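Local coordinates for acyl-CoA dehydrogenase domain protein Tcur3481 (Thermomonospora curvata, PDB 6WY9) that binds FAD and, as a member of the acyl-CoA dehydrogenase family, probably takes part in flavin-dependent oxidation of acyl-CoA thioesters, at residues S236-E248 against T315-P329. Residues are numbered along the deposited sequence; the frame is centred on the assembly and turned at random.
With FDA (dihydroflavine-adenine dinucleotide), chain C.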
# COMPACT_ATOMS: atom_id res chain seq x y z
N SER B 236 13.45 13.96 -4.09
CA SER B 236 14.88 13.76 -3.87
C SER B 236 15.39 14.67 -2.76
O SER B 236 16.13 14.24 -1.87
CB SER B 236 15.65 14.04 -5.18
OG SER B 236 15.27 13.10 -6.18
N GLY B 237 15.01 15.95 -2.81
CA GLY B 237 15.48 16.87 -1.79
C GLY B 237 14.91 16.52 -0.43
O GLY B 237 15.62 16.56 0.58
N ALA B 238 13.62 16.14 -0.38
CA ALA B 238 13.01 15.73 0.87
C ALA B 238 13.75 14.54 1.47
O ALA B 238 14.06 14.51 2.67
CB ALA B 238 11.52 15.38 0.63
N LEU B 239 14.00 13.52 0.65
CA LEU B 239 14.73 12.35 1.14
C LEU B 239 16.12 12.74 1.65
O LEU B 239 16.55 12.28 2.72
CB LEU B 239 14.85 11.30 0.03
CG LEU B 239 15.56 10.02 0.47
CD1 LEU B 239 14.94 9.38 1.78
CD2 LEU B 239 15.53 8.98 -0.67
N HIS B 240 16.84 13.60 0.91
CA HIS B 240 18.18 13.99 1.33
C HIS B 240 18.14 14.66 2.70
O HIS B 240 18.92 14.31 3.60
CB HIS B 240 18.83 14.90 0.29
CG HIS B 240 20.23 15.30 0.65
ND1 HIS B 240 21.31 14.45 0.53
CD2 HIS B 240 20.72 16.45 1.16
CE1 HIS B 240 22.41 15.07 0.95
NE2 HIS B 240 22.08 16.28 1.34
N ILE B 241 17.22 15.61 2.90
CA ILE B 241 17.14 16.33 4.17
C ILE B 241 16.82 15.37 5.31
O ILE B 241 17.39 15.45 6.41
CB ILE B 241 16.07 17.44 4.08
CG1 ILE B 241 16.55 18.62 3.23
CG2 ILE B 241 15.65 17.93 5.54
CD1 ILE B 241 15.33 19.43 2.72
N THR B 242 15.89 14.45 5.05
CA THR B 242 15.43 13.51 6.06
C THR B 242 16.54 12.52 6.45
O THR B 242 16.74 12.24 7.64
CB THR B 242 14.20 12.77 5.50
OG1 THR B 242 13.20 13.76 5.21
CG2 THR B 242 13.64 11.81 6.58
N ALA B 243 17.28 12.01 5.45
CA ALA B 243 18.43 11.14 5.71
C ALA B 243 19.45 11.83 6.61
O ALA B 243 19.96 11.23 7.58
CB ALA B 243 19.08 10.73 4.38
N SER B 244 19.81 13.08 6.28
CA SER B 244 20.75 13.83 7.12
C SER B 244 20.21 13.99 8.54
O SER B 244 20.96 13.89 9.51
CB SER B 244 21.04 15.22 6.52
OG SER B 244 21.63 15.13 5.23
N TYR B 245 18.94 14.38 8.66
CA TYR B 245 18.37 14.61 9.98
C TYR B 245 18.40 13.32 10.83
O TYR B 245 18.77 13.35 12.01
CB TYR B 245 16.92 15.13 9.86
CG TYR B 245 16.28 15.38 11.21
CD1 TYR B 245 16.62 16.49 11.93
CD2 TYR B 245 15.34 14.49 11.75
CE1 TYR B 245 16.07 16.75 13.20
CE2 TYR B 245 14.76 14.74 13.03
CZ TYR B 245 15.13 15.85 13.74
OH TYR B 245 14.59 16.13 14.98
N LEU B 246 18.06 12.17 10.23
CA LEU B 246 17.98 10.91 10.97
C LEU B 246 19.37 10.39 11.40
O LEU B 246 19.45 9.51 12.27
CB LEU B 246 17.23 9.84 10.13
CG LEU B 246 15.75 10.19 9.86
CD1 LEU B 246 15.03 9.27 8.82
CD2 LEU B 246 14.99 10.16 11.17
N LYS B 247 20.44 10.89 10.78
CA LYS B 247 21.78 10.59 11.29
C LYS B 247 22.06 11.35 12.57
O LYS B 247 22.86 10.90 13.39
CB LYS B 247 22.86 10.94 10.27
CG LYS B 247 22.74 10.17 8.96
CD LYS B 247 23.64 10.77 7.86
CE LYS B 247 23.37 10.01 6.57
NZ LYS B 247 23.98 10.60 5.37
N GLU B 248 21.50 12.56 12.71
CA GLU B 248 21.79 13.48 13.82
C GLU B 248 20.95 13.14 15.04
O GLU B 248 21.45 13.10 16.17
CB GLU B 248 21.45 14.92 13.39
CG GLU B 248 22.33 15.53 12.28
CD GLU B 248 21.76 16.85 11.74
OE1 GLU B 248 20.68 17.31 12.19
OE2 GLU B 248 22.38 17.42 10.82
N THR B 315 8.59 11.44 4.64
CA THR B 315 9.61 12.33 5.21
C THR B 315 9.00 13.26 6.27
O THR B 315 9.70 13.67 7.20
CB THR B 315 10.36 13.11 4.10
OG1 THR B 315 9.44 13.85 3.30
CG2 THR B 315 11.21 12.16 3.17
N GLN B 316 7.70 13.57 6.18
CA GLN B 316 7.07 14.24 7.32
C GLN B 316 7.07 13.35 8.55
O GLN B 316 7.48 13.75 9.64
CB GLN B 316 5.62 14.63 7.00
CG GLN B 316 5.45 15.86 6.13
CD GLN B 316 6.25 17.06 6.62
OE1 GLN B 316 7.09 17.57 5.87
NE2 GLN B 316 5.95 17.56 7.86
N HIS B 317 6.58 12.13 8.39
CA HIS B 317 6.43 11.26 9.53
C HIS B 317 7.77 11.03 10.24
O HIS B 317 7.85 11.07 11.48
CB HIS B 317 5.80 9.93 9.09
CG HIS B 317 5.68 8.98 10.23
ND1 HIS B 317 4.75 9.15 11.23
CD2 HIS B 317 6.46 7.92 10.62
CE1 HIS B 317 4.91 8.21 12.16
NE2 HIS B 317 5.95 7.47 11.81
N LEU B 318 8.83 10.75 9.46
CA LEU B 318 10.16 10.43 10.01
C LEU B 318 10.78 11.58 10.81
O LEU B 318 11.71 11.36 11.60
CB LEU B 318 11.08 10.02 8.85
CG LEU B 318 10.68 8.65 8.28
CD1 LEU B 318 11.48 8.28 6.98
CD2 LEU B 318 10.93 7.60 9.38
N HIS B 319 10.32 12.82 10.58
CA HIS B 319 10.82 13.96 11.34
C HIS B 319 10.14 14.13 12.69
O HIS B 319 10.68 14.84 13.56
CB HIS B 319 10.64 15.27 10.56
CG HIS B 319 11.78 15.59 9.66
ND1 HIS B 319 11.82 15.16 8.35
CD2 HIS B 319 12.94 16.25 9.89
CE1 HIS B 319 12.94 15.59 7.79
NE2 HIS B 319 13.65 16.24 8.70
N GLY B 320 8.94 13.57 12.88
CA GLY B 320 8.31 13.86 14.17
C GLY B 320 7.96 15.35 14.24
O GLY B 320 7.83 16.03 13.21
N GLY B 321 7.87 15.88 15.47
CA GLY B 321 7.30 17.21 15.65
C GLY B 321 8.01 18.30 14.86
O GLY B 321 7.36 19.21 14.32
N ILE B 322 9.35 18.27 14.83
CA ILE B 322 10.07 19.36 14.16
C ILE B 322 9.68 19.45 12.68
O ILE B 322 9.75 20.52 12.08
CB ILE B 322 11.62 19.23 14.31
CG1 ILE B 322 12.30 20.53 13.86
CG2 ILE B 322 12.17 18.09 13.42
CD1 ILE B 322 13.82 20.55 14.16
N GLY B 323 9.20 18.35 12.10
CA GLY B 323 8.83 18.40 10.69
C GLY B 323 7.62 19.29 10.41
O GLY B 323 7.46 19.79 9.29
N VAL B 324 6.80 19.58 11.42
CA VAL B 324 5.71 20.51 11.14
C VAL B 324 6.07 21.93 11.51
O VAL B 324 5.28 22.85 11.24
CB VAL B 324 4.37 20.13 11.83
CG1 VAL B 324 3.96 18.65 11.44
CG2 VAL B 324 4.44 20.31 13.33
N ASP B 325 7.26 22.17 12.06
CA ASP B 325 7.65 23.55 12.39
C ASP B 325 7.89 24.30 11.10
O ASP B 325 8.69 23.86 10.27
CB ASP B 325 8.92 23.53 13.24
CG ASP B 325 9.29 24.88 13.79
OD1 ASP B 325 8.94 25.95 13.25
OD2 ASP B 325 9.97 24.86 14.82
N VAL B 326 7.20 25.43 10.90
CA VAL B 326 7.39 26.18 9.66
C VAL B 326 8.76 26.85 9.60
O VAL B 326 9.14 27.33 8.54
CB VAL B 326 6.36 27.30 9.35
CG1 VAL B 326 4.91 26.71 9.21
CG2 VAL B 326 6.44 28.47 10.38
N ASP B 327 9.52 26.85 10.69
CA ASP B 327 10.88 27.38 10.62
C ASP B 327 11.91 26.33 10.25
O ASP B 327 13.10 26.65 10.20
CB ASP B 327 11.24 28.06 11.94
CG ASP B 327 10.52 29.41 12.08
OD1 ASP B 327 10.05 29.75 13.18
OD2 ASP B 327 10.37 30.10 11.04
N TYR B 328 11.48 25.11 9.96
CA TYR B 328 12.33 24.00 9.57
C TYR B 328 11.95 23.63 8.12
O TYR B 328 10.82 23.90 7.72
CB TYR B 328 12.12 22.81 10.53
CG TYR B 328 12.97 21.58 10.20
CD1 TYR B 328 14.30 21.48 10.66
CD2 TYR B 328 12.45 20.55 9.40
CE1 TYR B 328 15.10 20.37 10.34
CE2 TYR B 328 13.20 19.44 9.05
CZ TYR B 328 14.54 19.34 9.53
OH TYR B 328 15.31 18.25 9.20
N PRO B 329 12.88 23.11 7.30
CA PRO B 329 12.63 23.14 5.85
C PRO B 329 11.64 22.13 5.32
O PRO B 329 11.03 22.37 4.27
CB PRO B 329 14.02 22.90 5.23
CG PRO B 329 14.87 22.37 6.36
CD PRO B 329 14.32 23.01 7.60
PA FDA C . 11.36 11.71 17.49
O1A FDA C . 12.59 12.40 16.98
O2A FDA C . 11.41 10.97 18.83
O5B FDA C . 10.98 10.48 16.39
C5B FDA C . 10.82 11.07 15.13
C4B FDA C . 10.38 9.95 14.17
O4B FDA C . 11.39 8.84 14.35
C3B FDA C . 9.08 9.26 14.61
O3B FDA C . 7.97 9.86 14.06
C2B FDA C . 9.24 7.89 13.97
O2B FDA C . 9.11 7.90 12.49
C1B FDA C . 10.74 7.54 14.23
N9A FDA C . 10.98 6.71 15.41
C8A FDA C . 11.16 7.12 16.75
N7A FDA C . 11.42 6.09 17.55
C5A FDA C . 11.41 4.98 16.74
C6A FDA C . 11.58 3.62 17.03
N6A FDA C . 11.84 3.19 18.28
N1A FDA C . 11.51 2.70 16.05
C2A FDA C . 11.24 3.21 14.81
N3A FDA C . 11.04 4.48 14.37
C4A FDA C . 11.14 5.35 15.39
N1 FDA C . 4.06 16.88 23.44
C2 FDA C . 3.78 17.26 24.77
O2 FDA C . 4.56 16.93 25.69
N3 FDA C . 2.62 18.00 24.96
C4 FDA C . 1.73 18.39 23.93
O4 FDA C . 0.75 19.06 24.20
C4X FDA C . 2.10 17.96 22.61
N5 FDA C . 1.28 18.30 21.53
C5X FDA C . 1.83 18.34 20.28
C6 FDA C . 1.26 19.03 19.28
C7 FDA C . 1.88 19.06 18.01
C7M FDA C . 1.25 19.81 16.98
C8 FDA C . 3.02 18.39 17.75
C8M FDA C . 3.67 18.41 16.43
C9 FDA C . 3.60 17.65 18.77
C9A FDA C . 3.01 17.64 20.03
N10 FDA C . 3.58 16.89 21.07
C10 FDA C . 3.22 17.25 22.38
C1' FDA C . 4.90 16.23 20.85
C2' FDA C . 4.74 14.74 20.43
O2' FDA C . 4.35 13.99 21.48
C3' FDA C . 6.19 14.35 19.89
O3' FDA C . 6.46 15.00 18.66
C4' FDA C . 6.33 12.84 19.76
O4' FDA C . 6.36 12.32 21.05
C5' FDA C . 7.59 12.53 18.91
O5' FDA C . 8.70 13.02 19.61
P FDA C . 9.71 13.76 18.55
O1P FDA C . 8.91 14.79 17.92
O2P FDA C . 10.96 14.14 19.34
O3P FDA C . 10.12 12.69 17.35
O HOH W 1 12.34 14.63 15.67
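H319 brings CD2 over one face of the Y245 ring, near its rim, in an offset stack, the two planes inclined at 28° and CD2 of H319 lying 3.5 Å from CD2 of Y245. Y328 meets the same phenol differently, turning its edge toward the face of Y245 in an offset edge-to-face pair with ring centroids 5.8 Å apart. H319 is held at both nitrogens: ND1 of H319 gives a nearly straight bond to O of T315 (2.8 Å), in the plane of the imidazole, while NE2 of H319 is hydrogen-bonded to OH of Y328 at 2.7 Å. At the edge of this imidazole sits OG1 of T242, which itself bonds to O of A238; T242 N reaches that carbonyl from the opposite face. The cluster lies in the C-terminal helical domain of the acyl-CoA dehydrogenase fold, beside the dinucleotide pocket that H317 to G321 line: segments 236-248 and 315-319 of helices 215-248 and 295-319 run nearly parallel (16°), G320, with positive phi, leads out of the second, and G321 N donates a hydrogen bond to O1P of the dinucleotide (2.9 Å). With its CG anti to the backbone N (chi1 180°), Y245 extends across to the end of that helix, where its OH meets CG2 of I322 and a water that also bonds to H319 O and FDA O1A. A leucine in place of Y245 would probably lose the stack on H319 and leave this water without its phenol partner. Deeper in, L246 sends CD1 against CB of L318 (4.0 Å), whose neighbour H317 accepts a bond from the ribose O3B through its carbonyl.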